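Uncharacterized protein (Legionella pneumophila subsp. pneumophila, PDB 5T2X) is of unknown function and belongs to an uncharacterised family, DUF5630, folding as a single predominantly helical chain without strands. Local coordinates at residues A[61-73]-A[85-98]. Residues are numbered along the deposited sequence; the frame is centred on the assembly and turned at random.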
ATOM      1  N   GLU A  61      -9.399   5.495 -16.857  1.00 48.33           N
ATOM      2  CA  GLU A  61      -8.614   6.307 -15.939  1.00 48.05           C
ATOM      3  C   GLU A  61      -9.017   7.775 -15.954  1.00 56.67           C
ATOM      4  O   GLU A  61      -8.480   8.557 -15.164  1.00 66.06           O
ATOM      5  CB  GLU A  61      -7.119   6.179 -16.258  1.00 50.77           C
ATOM      6  CG  GLU A  61      -6.529   4.811 -15.945  1.00 45.94           C
ATOM      7  CD  GLU A  61      -6.717   4.409 -14.495  1.00 55.06           C
ATOM      8  OE1 GLU A  61      -6.663   5.295 -13.616  1.00 61.37           O
ATOM      9  OE2 GLU A  61      -6.923   3.205 -14.235  1.00 61.82           O
ATOM     10  N   GLU A  62      -9.938   8.165 -16.829  1.00 57.82           N
ATOM     11  CA  GLU A  62     -10.419   9.537 -16.849  1.00 56.75           C
ATOM     12  C   GLU A  62     -11.316   9.803 -15.641  1.00 60.29           C
ATOM     13  O   GLU A  62     -11.781   8.883 -14.961  1.00 63.63           O
ATOM     14  CB  GLU A  62     -11.165   9.823 -18.153  1.00 53.60           C
ATOM     15  CG  GLU A  62     -10.286   9.708 -19.391  1.00 62.87           C
ATOM     16  CD  GLU A  62     -11.065   9.837 -20.684  1.00 79.38           C
ATOM     17  OE1 GLU A  62     -12.296  10.034 -20.623  1.00 86.72           O
ATOM     18  OE2 GLU A  62     -10.445   9.739 -21.764  1.00 83.34           O
ATOM     19  N   ALA A  63     -11.558  11.090 -15.381  1.00 60.88           N
ATOM     20  CA  ALA A  63     -12.249  11.485 -14.157  1.00 60.51           C
ATOM     21  C   ALA A  63     -13.690  10.990 -14.136  1.00 56.46           C
ATOM     22  O   ALA A  63     -14.169  10.501 -13.107  1.00 54.62           O
ATOM     23  CB  ALA A  63     -12.202  13.004 -13.995  1.00 64.59           C
ATOM     24  N   GLU A  64     -14.400  11.109 -15.261  1.00 58.88           N
ATOM     25  CA  GLU A  64     -15.807  10.730 -15.292  1.00 63.96           C
ATOM     26  C   GLU A  64     -16.022   9.221 -15.269  1.00 58.67           C
ATOM     27  O   GLU A  64     -17.175   8.784 -15.188  1.00 64.95           O
ATOM     28  CB  GLU A  64     -16.492  11.334 -16.523  1.00 80.29           C
ATOM     29  CG  GLU A  64     -15.842  10.987 -17.854  1.00 96.46           C
ATOM     30  CD  GLU A  64     -14.686  11.905 -18.206  1.00106.01           C
ATOM     31  OE1 GLU A  64     -14.360  12.798 -17.395  1.00106.28           O
ATOM     32  OE2 GLU A  64     -14.104  11.735 -19.297  1.00109.38           O
ATOM     33  N   GLN A  65     -14.958   8.422 -15.329  1.00 50.32           N
ATOM     34  CA  GLN A  65     -15.065   6.971 -15.242  1.00 50.79           C
ATOM     35  C   GLN A  65     -14.684   6.436 -13.868  1.00 50.56           C
ATOM     36  O   GLN A  65     -14.649   5.217 -13.675  1.00 48.15           O
ATOM     37  CB  GLN A  65     -14.208   6.310 -16.322  1.00 49.08           C
ATOM     38  CG  GLN A  65     -14.939   6.101 -17.639  1.00 49.97           C
ATOM     39  CD  GLN A  65     -15.364   7.403 -18.287  1.00 56.73           C
ATOM     40  OE1 GLN A  65     -16.540   7.767 -18.261  1.00 63.09           O
ATOM     41  NE2 GLN A  65     -14.408   8.109 -18.878  1.00 51.81           N
ATOM     42  N   ALA A  66     -14.407   7.322 -12.908  1.00 39.85           N
ATOM     43  CA  ALA A  66     -14.050   6.897 -11.561  1.00 43.54           C
ATOM     44  C   ALA A  66     -15.202   6.203 -10.845  1.00 43.79           C
ATOM     45  O   ALA A  66     -14.958   5.398  -9.938  1.00 39.32           O
ATOM     46  CB  ALA A  66     -13.572   8.100 -10.745  1.00 36.25           C
ATOM     47  N   ASP A  67     -16.450   6.499 -11.219  1.00 42.36           N
ATOM     48  CA  ASP A  67     -17.584   5.824 -10.598  1.00 44.27           C
ATOM     49  C   ASP A  67     -17.633   4.344 -10.948  1.00 42.84           C
ATOM     50  O   ASP A  67     -18.234   3.562 -10.202  1.00 39.81           O
ATOM     51  CB  ASP A  67     -18.890   6.496 -11.013  1.00 47.32           C
ATOM     52  CG  ASP A  67     -19.139   6.403 -12.502  1.00 68.99           C
ATOM     53  OD1 ASP A  67     -18.562   7.218 -13.249  1.00 73.99           O
ATOM     54  OD2 ASP A  67     -19.909   5.514 -12.924  1.00 80.79           O
ATOM     55  N   ILE A  68     -17.027   3.948 -12.070  1.00 42.84           N
ATOM     56  CA  ILE A  68     -16.930   2.531 -12.402  1.00 42.25           C
ATOM     57  C   ILE A  68     -16.161   1.790 -11.318  1.00 41.39           C
ATOM     58  O   ILE A  68     -16.551   0.695 -10.894  1.00 43.58           O
ATOM     59  CB  ILE A  68     -16.274   2.350 -13.783  1.00 45.56           C
ATOM     60  CG1 ILE A  68     -17.105   3.034 -14.871  1.00 52.53           C
ATOM     61  CG2 ILE A  68     -16.079   0.870 -14.092  1.00 40.52           C
ATOM     62  CD1 ILE A  68     -16.507   2.916 -16.258  1.00 44.47           C
ATOM     63  N   TRP A  69     -15.068   2.385 -10.838  1.00 35.41           N
ATOM     64  CA  TRP A  69     -14.247   1.744  -9.819  1.00 31.06           C
ATOM     65  C   TRP A  69     -14.873   1.856  -8.434  1.00 36.50           C
ATOM     66  O   TRP A  69     -14.755   0.930  -7.625  1.00 41.68           O
ATOM     67  CB  TRP A  69     -12.843   2.350  -9.827  1.00 29.39           C
ATOM     68  CG  TRP A  69     -12.173   2.265 -11.167  1.00 34.81           C
ATOM     69  CD1 TRP A  69     -11.987   3.283 -12.057  1.00 38.16           C
ATOM     70  CD2 TRP A  69     -11.612   1.095 -11.774  1.00 33.98           C
ATOM     71  NE1 TRP A  69     -11.338   2.820 -13.177  1.00 37.41           N
ATOM     72  CE2 TRP A  69     -11.100   1.479 -13.029  1.00 33.93           C
ATOM     73  CE3 TRP A  69     -11.493  -0.241 -11.378  1.00 34.76           C
ATOM     74  CZ2 TRP A  69     -10.476   0.577 -13.889  1.00 42.58           C
ATOM     75  CZ3 TRP A  69     -10.875  -1.134 -12.233  1.00 29.64           C
ATOM     76  CH2 TRP A  69     -10.375  -0.722 -13.474  1.00 38.07           C
ATOM     77  N   ARG A  70     -15.539   2.979  -8.141  1.00 41.32           N
ATOM     78  CA  ARG A  70     -16.154   3.147  -6.827  1.00 37.97           C
ATOM     79  C   ARG A  70     -17.260   2.130  -6.594  1.00 42.80           C
ATOM     80  O   ARG A  70     -17.458   1.681  -5.459  1.00 49.32           O
ATOM     81  CB  ARG A  70     -16.702   4.565  -6.670  1.00 38.04           C
ATOM     82  CG  ARG A  70     -15.627   5.621  -6.543  1.00 54.22           C
ATOM     83  CD  ARG A  70     -16.182   6.921  -5.993  1.00 40.02           C
ATOM     84  NE  ARG A  70     -15.122   7.914  -5.852  1.00 50.35           N
ATOM     85  CZ  ARG A  70     -14.736   8.730  -6.827  1.00 61.35           C
ATOM     86  NH1 ARG A  70     -15.330   8.674  -8.010  1.00 61.15           N
ATOM     87  NH2 ARG A  70     -13.759   9.602  -6.619  1.00 68.78           N
ATOM     88  N   THR A  71     -17.990   1.759  -7.648  1.00 34.70           N
ATOM     89  CA  THR A  71     -18.987   0.703  -7.519  1.00 39.68           C
ATOM     90  C   THR A  71     -18.341  -0.605  -7.081  1.00 38.40           C
ATOM     91  O   THR A  71     -18.854  -1.294  -6.191  1.00 47.70           O
ATOM     92  CB  THR A  71     -19.733   0.521  -8.841  1.00 42.76           C
ATOM     93  OG1 THR A  71     -20.431   1.730  -9.166  1.00 48.37           O
ATOM     94  CG2 THR A  71     -20.729  -0.626  -8.743  1.00 33.55           C
ATOM     95  N   HIS A  72     -17.202  -0.955  -7.685  1.00 39.64           N
ATOM     96  CA  HIS A  72     -16.488  -2.157  -7.268  1.00 39.24           C
ATOM     97  C   HIS A  72     -15.880  -1.987  -5.882  1.00 34.30           C
ATOM     98  O   HIS A  72     -15.842  -2.940  -5.095  1.00 39.51           O
ATOM     99  CB  HIS A  72     -15.409  -2.510  -8.291  1.00 34.39           C
ATOM    100  CG  HIS A  72     -15.953  -2.983  -9.602  1.00 39.77           C
ATOM    101  ND1 HIS A  72     -16.589  -4.197  -9.748  1.00 40.00           N
ATOM    102  CD2 HIS A  72     -15.954  -2.408 -10.828  1.00 34.35           C
ATOM    103  CE1 HIS A  72     -16.961  -4.348 -11.007  1.00 38.12           C
ATOM    104  NE2 HIS A  72     -16.587  -3.276 -11.683  1.00 37.09           N
ATOM    105  N   LEU A  73     -15.395  -0.783  -5.565  1.00 40.79           N
ATOM    106  CA  LEU A  73     -14.855  -0.536  -4.232  1.00 46.44           C
ATOM    107  C   LEU A  73     -15.930  -0.705  -3.167  1.00 49.64           C
ATOM    108  O   LEU A  73     -15.676  -1.285  -2.103  1.00 47.63           O
ATOM    109  CB  LEU A  73     -14.249   0.866  -4.156  1.00 39.70           C
ATOM    110  CG  LEU A  73     -13.646   1.257  -2.804  1.00 34.59           C
ATOM    111  CD1 LEU A  73     -12.423   0.406  -2.498  1.00 25.78           C
ATOM    112  CD2 LEU A  73     -13.294   2.734  -2.774  1.00 33.15           C
ATOM    113  N   GLU A  85     -11.156   6.228   0.451  1.00 41.31           N
ATOM    114  CA  GLU A  85     -10.236   6.735  -0.553  1.00 41.89           C
ATOM    115  C   GLU A  85      -9.399   7.868   0.024  1.00 43.53           C
ATOM    116  O   GLU A  85      -9.863   8.638   0.870  1.00 45.99           O
ATOM    117  CB  GLU A  85     -10.992   7.227  -1.788  1.00 38.38           C
ATOM    118  CG  GLU A  85     -12.014   6.240  -2.326  1.00 42.90           C
ATOM    119  CD  GLU A  85     -12.829   6.815  -3.468  1.00 49.54           C
ATOM    120  OE1 GLU A  85     -12.261   7.566  -4.287  1.00 54.42           O
ATOM    121  OE2 GLU A  85     -14.042   6.522  -3.540  1.00 54.37           O
ATOM    122  N   TYR A  86      -8.150   7.962  -0.444  1.00 42.62           N
ATOM    123  CA  TYR A  86      -7.268   9.046  -0.039  1.00 38.02           C
ATOM    124  C   TYR A  86      -6.129   9.153  -1.038  1.00 41.99           C
ATOM    125  O   TYR A  86      -5.614   8.118  -1.480  1.00 43.33           O
ATOM    126  CB  TYR A  86      -6.715   8.831   1.376  1.00 41.47           C
ATOM    127  CG  TYR A  86      -5.983   7.522   1.582  1.00 47.08           C
ATOM    128  CD1 TYR A  86      -4.604   7.442   1.421  1.00 41.68           C
ATOM    129  CD2 TYR A  86      -6.667   6.372   1.952  1.00 37.97           C
ATOM    130  CE1 TYR A  86      -3.931   6.250   1.612  1.00 38.77           C
ATOM    131  CE2 TYR A  86      -6.002   5.176   2.145  1.00 34.42           C
ATOM    132  CZ  TYR A  86      -4.635   5.121   1.977  1.00 35.83           C
ATOM    133  OH  TYR A  86      -3.969   3.932   2.170  1.00 38.35           O
ATOM    134  N   PRO A  87      -5.723  10.361  -1.419  1.00 46.60           N
ATOM    135  CA  PRO A  87      -4.604  10.516  -2.355  1.00 45.65           C
ATOM    136  C   PRO A  87      -3.297  10.097  -1.706  1.00 51.02           C
ATOM    137  O   PRO A  87      -3.236   9.920  -0.480  1.00 41.04           O
ATOM    138  CB  PRO A  87      -4.623  12.020  -2.673  1.00 42.83           C
ATOM    139  CG  PRO A  87      -5.268  12.640  -1.498  1.00 44.57           C
ATOM    140  CD  PRO A  87      -6.295  11.657  -1.019  1.00 43.01           C
ATOM    141  N   PRO A  88      -2.213   9.937  -2.488  1.00 43.20           N
ATOM    142  CA  PRO A  88      -2.070  10.190  -3.930  1.00 39.36           C
ATOM    143  C   PRO A  88      -2.603   9.084  -4.846  1.00 47.75           C
ATOM    144  O   PRO A  88      -2.589   9.260  -6.064  1.00 53.49           O
ATOM    145  CB  PRO A  88      -0.556  10.332  -4.099  1.00 41.08           C
ATOM    146  CG  PRO A  88       0.006   9.451  -3.046  1.00 36.31           C
ATOM    147  CD  PRO A  88      -0.930   9.553  -1.872  1.00 33.41           C
ATOM    148  N   LEU A  89      -3.067   7.972  -4.282  1.00 43.64           N
ATOM    149  CA  LEU A  89      -3.546   6.865  -5.098  1.00 41.18           C
ATOM    150  C   LEU A  89      -4.932   7.160  -5.659  1.00 38.83           C
ATOM    151  O   LEU A  89      -5.774   7.766  -4.991  1.00 40.87           O
ATOM    152  CB  LEU A  89      -3.580   5.570  -4.285  1.00 41.85           C
ATOM    153  CG  LEU A  89      -2.229   4.947  -3.930  1.00 43.82           C
ATOM    154  CD1 LEU A  89      -2.422   3.569  -3.313  1.00 46.25           C
ATOM    155  CD2 LEU A  89      -1.332   4.869  -5.156  1.00 32.69           C
ATOM    156  N   THR A  90      -5.162   6.727  -6.895  1.00 37.83           N
ATOM    157  CA  THR A  90      -6.466   6.873  -7.521  1.00 42.27           C
ATOM    158  C   THR A  90      -7.378   5.717  -7.116  1.00 40.54           C
ATOM    159  O   THR A  90      -6.945   4.724  -6.524  1.00 41.56           O
ATOM    160  CB  THR A  90      -6.333   6.939  -9.042  1.00 38.88           C
ATOM    161  OG1 THR A  90      -5.901   5.668  -9.542  1.00 49.30           O
ATOM    162  CG2 THR A  90      -5.318   8.000  -9.440  1.00 34.43           C
ATOM    163  N   VAL A  91      -8.664   5.854  -7.446  1.00 36.59           N
ATOM    164  CA  VAL A  91      -9.633   4.841  -7.042  1.00 30.45           C
ATOM    165  C   VAL A  91      -9.406   3.534  -7.796  1.00 31.79           C
ATOM    166  O   VAL A  91      -9.683   2.451  -7.266  1.00 35.96           O
ATOM    167  CB  VAL A  91     -11.069   5.372  -7.225  1.00 36.60           C
ATOM    168  CG1 VAL A  91     -11.370   5.633  -8.695  1.00 31.33           C
ATOM    169  CG2 VAL A  91     -12.084   4.407  -6.622  1.00 30.85           C
ATOM    170  N   SER A  92      -8.892   3.601  -9.028  1.00 28.27           N
ATOM    171  CA  SER A  92      -8.617   2.371  -9.765  1.00 35.17           C
ATOM    172  C   SER A  92      -7.416   1.642  -9.180  1.00 34.08           C
ATOM    173  O   SER A  92      -7.421   0.409  -9.073  1.00 40.03           O
ATOM    174  CB  SER A  92      -8.389   2.673 -11.246  1.00 29.79           C
ATOM    175  OG  SER A  92      -7.129   3.284 -11.457  1.00 41.45           O
ATOM    176  N   GLN A  93      -6.377   2.388  -8.796  1.00 34.60           N
ATOM    177  CA  GLN A  93      -5.243   1.779  -8.111  1.00 34.66           C
ATOM    178  C   GLN A  93      -5.678   1.130  -6.805  1.00 34.44           C
ATOM    179  O   GLN A  93      -5.174   0.064  -6.432  1.00 35.11           O
ATOM    180  CB  GLN A  93      -4.163   2.828  -7.854  1.00 28.41           C
ATOM    181  CG  GLN A  93      -3.518   3.365  -9.117  1.00 30.75           C
ATOM    182  CD  GLN A  93      -2.511   4.457  -8.831  1.00 30.72           C
ATOM    183  OE1 GLN A  93      -2.785   5.387  -8.073  1.00 39.01           O
ATOM    184  NE2 GLN A  93      -1.332   4.345  -9.431  1.00 39.12           N
ATOM    185  N   LEU A  94      -6.621   1.757  -6.098  1.00 31.34           N
ATOM    186  CA  LEU A  94      -7.116   1.177  -4.855  1.00 34.96           C
ATOM    187  C   LEU A  94      -7.879  -0.116  -5.114  1.00 35.10           C
ATOM    188  O   LEU A  94      -7.678  -1.112  -4.410  1.00 33.52           O
ATOM    189  CB  LEU A  94      -7.998   2.188  -4.125  1.00 31.95           C
ATOM    190  CG  LEU A  94      -8.634   1.721  -2.815  1.00 38.76           C
ATOM    191  CD1 LEU A  94      -7.566   1.332  -1.804  1.00 30.16           C
ATOM    192  CD2 LEU A  94      -9.543   2.800  -2.250  1.00 34.91           C
ATOM    193  N   VAL A  95      -8.747  -0.123  -6.128  1.00 35.67           N
ATOM    194  CA  VAL A  95      -9.567  -1.301  -6.403  1.00 31.50           C
ATOM    195  C   VAL A  95      -8.713  -2.430  -6.968  1.00 30.68           C
ATOM    196  O   VAL A  95      -8.825  -3.586  -6.542  1.00 31.75           O
ATOM    197  CB  VAL A  95     -10.724  -0.938  -7.350  1.00 31.50           C
ATOM    198  CG1 VAL A  95     -11.453  -2.192  -7.801  1.00 22.51           C
ATOM    199  CG2 VAL A  95     -11.686   0.017  -6.663  1.00 23.18           C
ATOM    200  N   LYS A  96      -7.852  -2.117  -7.941  1.00 25.93           N
ATOM    201  CA  LYS A  96      -6.976  -3.142  -8.500  1.00 31.45           C
ATOM    202  C   LYS A  96      -6.041  -3.703  -7.438  1.00 33.70           C
ATOM    203  O   LYS A  96      -5.792  -4.914  -7.396  1.00 35.57           O
ATOM    204  CB  LYS A  96      -6.170  -2.576  -9.668  1.00 31.17           C
ATOM    205  CG  LYS A  96      -6.987  -2.194 -10.886  1.00 27.08           C
ATOM    206  CD  LYS A  96      -6.085  -1.585 -11.946  1.00 31.65           C
ATOM    207  CE  LYS A  96      -6.875  -1.061 -13.129  1.00 32.17           C
ATOM    208  NZ  LYS A  96      -5.985  -0.365 -14.099  1.00 34.22           N
ATOM    209  N   GLY A  97      -5.514  -2.838  -6.569  1.00 33.14           N
ATOM    210  CA  GLY A  97      -4.631  -3.308  -5.515  1.00 25.65           C
ATOM    211  C   GLY A  97      -5.326  -4.245  -4.547  1.00 31.86           C
ATOM    212  O   GLY A  97      -4.753  -5.252  -4.123  1.00 36.52           O
ATOM    213  N   ILE A  98      -6.571  -3.930  -4.188  1.00 37.31           N
ATOM    214  CA  ILE A  98      -7.336  -4.808  -3.308  1.00 32.48           C
ATOM    215  C   ILE A  98      -7.656  -6.120  -4.012  1.00 35.43           C
ATOM    216  O   ILE A  98      -7.556  -7.201  -3.417  1.00 30.36           O
ATOM    217  CB  ILE A  98      -8.613  -4.098  -2.826  1.00 32.76           C
ATOM    218  CG1 ILE A  98      -8.262  -2.932  -1.902  1.00 37.94           C
ATOM    219  CG2 ILE A  98      -9.546  -5.078  -2.126  1.00 30.21           C
ATOM    220  CD1 ILE A  98      -9.432  -2.012  -1.624  1.00 43.89           C
TER
HETATM  221  O   HOH W   1      -8.853   5.895 -11.213  1.00 46.65           O
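Ser92 sets its CB over the face of the five-membered ring of Trp69, 3.4 Å from the centroid and almost on the normal, a CH-pi contact; serine's short side chain suits a place where the Trp69 and Ser92 CA atoms are 5.7 Å apart. The indole also takes Val95 CG1 at its edge and Lys96 CE, 3.5 Å from Trp69 CH2, while its NE1 is hydrogen-bonded to Cys60 O. Further along, Leu73 spreads its methyls: CD1 reaches Leu94 CD2 and Ile98 CD1, and CD2 meets Glu85 CG. Helices 66-76 and 91-111 thus pack knobs-into-holes, running in the same general direction with the axes of the facing segments 36° apart. Trp69 and Leu73 are knobs from one; from the other, Val91 fits its branched methyls among Ala66, Trp69, Arg70 and Leu73 (Val91 CG1 to Trp69 CB 3.8 Å). Polar groups close both flanks. Glu61, bent at chi2 (-57°), turns its OE2 syn lone pair to Ser92 OG at 2.8 Å; the long Lys96 chain, apolar against the indole, carries NZ to a long salt bridge with Glu61 OE2 (3.7 Å). Across the core, extended Arg70 gives NE to Glu85 OE2 (2.9 Å), a salt bridge whose NE-H...OE2 hydrogen bond is bent, 132° at the hydrogen.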